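Local coordinates for protein short chain dehydrogenase (Mycobacterium smegmatis, PDB 3UCX) that is probably an NAD(P)-dependent oxidoreductase of the short-chain dehydrogenase/reductase family, built on a Rossmann fold and assembled from four chains, at residues S147-H152 with A159-K164. Residues are numbered along the deposited sequence; the frame is centred on the assembly and turned at random.
Sequences SMVVRH and AYKMAK
V149 wedges both of its methyls against the helix 158-179. In the conformer described here, CG2 meets K161 CB at 3.7 Å, while CG1 approaches the Y160 ring obliquely, 3.9 Å from Y160 CD2. V150 follows at about a right angle to K164, its CG1 3.7 Å from K164 CB. Together they make the close apolar seam between the short 3-10 turn after strand 141-145 and the first turns of the helix.

Next to this seam, S147 OG lies 3.4 Å from Y160 CE2, oblique to the ring. The same OG takes the backbone N-H of V149 in an almost straight bond (168°), an ST turn that fixes the serine. K164 CG sits over one face of the Y160 ring, offset toward its rim, and K164 CE ends 3.8 Å from S147 CB.

The apolar seam gives way to a polar side, where a water takes part and V150 and H152 are partly exposed. K161 runs extended past V149, then bends at its last torsion (chi4 58°) to give NZ to H152 O at 2.6 Å, from a position tilted out of the carbonyl plane. A water takes a second N-H of NZ and donates to V150 O, bridging lysine and turn.

Y160 and K164 fit the YxxxK pattern, and with S147 they probably correspond to the Ser-Tyr-Lys triad of short-chain dehydrogenases. Y160 OH and S147 OG stand 4.0 Å apart. The contact thus places the presumed catalytic serine, tyrosine and lysine next to one another, while K161 NZ, donating to H152 O and to the water, ties the end of the turn to the helix.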
loop_
_atom_site.group_PDB
_atom_site.type_symbol
_atom_site.label_atom_id
_atom_site.label_comp_id
_atom_site.label_asym_id
_atom_site.label_seq_id
_atom_site.Cartn_x
_atom_site.Cartn_y
_atom_site.Cartn_z
ATOM N N SER A 147 9.996 -7.989 -8.586
ATOM C CA SER A 147 9.177 -7.989 -9.798
ATOM C C SER A 147 7.900 -7.193 -9.623
ATOM O O SER A 147 7.299 -7.179 -8.556
ATOM C CB SER A 147 8.798 -9.412 -10.200
ATOM O OG SER A 147 7.850 -9.429 -11.280
ATOM N N MET A 148 7.495 -6.534 -10.706
ATOM C CA MET A 148 6.181 -5.873 -10.818
ATOM C C MET A 148 5.000 -6.747 -10.446
ATOM O O MET A 148 3.952 -6.242 -10.098
ATOM C CB MET A 148 6.009 -5.361 -12.259
ATOM C CG MET A 148 4.892 -4.361 -12.454
ATOM S SD MET A 148 4.874 -3.662 -14.124
ATOM C CE MET A 148 4.282 -5.085 -15.072
ATOM N N VAL A 149 5.137 -8.061 -10.579
ATOM C CA VAL A 149 4.076 -9.004 -10.259
ATOM C C VAL A 149 3.516 -8.798 -8.847
ATOM O O VAL A 149 2.382 -9.118 -8.578
ATOM C CB VAL A 149 4.595 -10.453 -10.369
ATOM C CG1 VAL A 149 5.473 -10.804 -9.171
ATOM C CG2 VAL A 149 3.448 -11.427 -10.497
ATOM N N VAL A 150 4.331 -8.265 -7.932
ATOM C CA VAL A 150 3.819 -8.048 -6.581
ATOM C C VAL A 150 2.785 -6.909 -6.515
ATOM O O VAL A 150 2.082 -6.759 -5.517
ATOM C CB VAL A 150 4.942 -7.844 -5.541
ATOM C CG1 VAL A 150 5.910 -9.038 -5.563
ATOM C CG2 VAL A 150 5.662 -6.518 -5.746
ATOM N N ARG A 151 2.700 -6.109 -7.581
ATOM C CA ARG A 151 1.802 -4.948 -7.627
ATOM C C ARG A 151 0.424 -5.262 -8.205
ATOM O O ARG A 151 -0.443 -4.386 -8.219
ATOM C CB ARG A 151 2.446 -3.826 -8.446
ATOM C CG ARG A 151 3.801 -3.382 -7.911
ATOM C CD ARG A 151 3.697 -2.732 -6.556
ATOM N NE ARG A 151 4.952 -2.143 -6.087
ATOM C CZ ARG A 151 5.171 -1.766 -4.826
ATOM N NH1 ARG A 151 4.183 -1.887 -3.912
ATOM N NH2 ARG A 151 6.351 -1.239 -4.474
ATOM N N HIS A 152 0.223 -6.490 -8.686
ATOM C CA HIS A 152 -1.071 -6.901 -9.239
ATOM C C HIS A 152 -1.413 -8.318 -8.871
ATOM O O HIS A 152 -0.648 -8.980 -8.170
ATOM C CB HIS A 152 -1.137 -6.649 -10.775
ATOM C CG HIS A 152 -0.154 -7.450 -11.605
ATOM N ND1 HIS A 152 -0.370 -8.739 -11.967
ATOM C CD2 HIS A 152 1.038 -7.065 -12.231
ATOM C CE1 HIS A 152 0.660 -9.166 -12.744
ATOM N NE2 HIS A 152 1.522 -8.136 -12.896
ATOM N N ALA A 159 2.169 -18.302 -8.818
ATOM C CA ALA A 159 3.360 -18.888 -8.202
ATOM C C ALA A 159 4.457 -17.846 -8.121
ATOM O O ALA A 159 5.161 -17.753 -7.124
ATOM C CB ALA A 159 3.849 -20.120 -8.983
ATOM N N TYR A 160 4.575 -17.055 -9.185
ATOM C CA TYR A 160 5.594 -16.011 -9.286
ATOM C C TYR A 160 5.328 -14.890 -8.272
ATOM O O TYR A 160 6.232 -14.481 -7.542
ATOM C CB TYR A 160 5.609 -15.461 -10.717
ATOM C CG TYR A 160 6.821 -14.651 -11.095
ATOM C CD1 TYR A 160 8.095 -15.103 -10.823
ATOM C CD2 TYR A 160 6.696 -13.470 -11.811
ATOM C CE1 TYR A 160 9.212 -14.368 -11.195
ATOM C CE2 TYR A 160 7.814 -12.735 -12.180
ATOM C CZ TYR A 160 9.060 -13.191 -11.853
ATOM O OH TYR A 160 10.200 -12.505 -12.224
ATOM N N LYS A 161 4.091 -14.414 -8.213
ATOM C CA LYS A 161 3.716 -13.422 -7.197
ATOM C C LYS A 161 3.935 -13.932 -5.752
ATOM O O LYS A 161 4.393 -13.173 -4.877
ATOM C CB LYS A 161 2.266 -12.972 -7.376
ATOM C CG LYS A 161 1.766 -11.895 -6.393
ATOM C CD LYS A 161 0.267 -11.726 -6.547
ATOM C CE LYS A 161 -0.424 -10.732 -5.610
ATOM N NZ LYS A 161 0.183 -9.418 -5.772
ATOM N N MET A 162 3.613 -15.196 -5.514
ATOM C CA MET A 162 3.764 -15.769 -4.169
ATOM C C MET A 162 5.221 -15.742 -3.717
ATOM O O MET A 162 5.525 -15.266 -2.620
ATOM C CB MET A 162 3.239 -17.196 -4.087
ATOM C CG MET A 162 3.608 -17.928 -2.776
ATOM S SD MET A 162 3.375 -19.711 -2.917
ATOM C CE MET A 162 1.593 -19.719 -3.070
ATOM N N ALA A 163 6.112 -16.239 -4.564
ATOM C CA ALA A 163 7.539 -16.310 -4.233
ATOM C C ALA A 163 8.134 -14.913 -4.110
ATOM O O ALA A 163 8.906 -14.612 -3.171
ATOM C CB ALA A 163 8.273 -17.110 -5.298
ATOM N N LYS A 164 7.805 -14.065 -5.071
ATOM C CA LYS A 164 8.308 -12.692 -5.044
ATOM C C LYS A 164 7.803 -11.892 -3.836
ATOM O O LYS A 164 8.540 -11.063 -3.284
ATOM C CB LYS A 164 8.011 -11.995 -6.355
ATOM C CG LYS A 164 8.874 -12.546 -7.509
ATOM C CD LYS A 164 10.290 -12.007 -7.418
ATOM C CE LYS A 164 11.048 -12.028 -8.729
ATOM N NZ LYS A 164 11.872 -13.248 -8.853
HETATM O O HOH W 1 1.978 -9.120 -3.595
#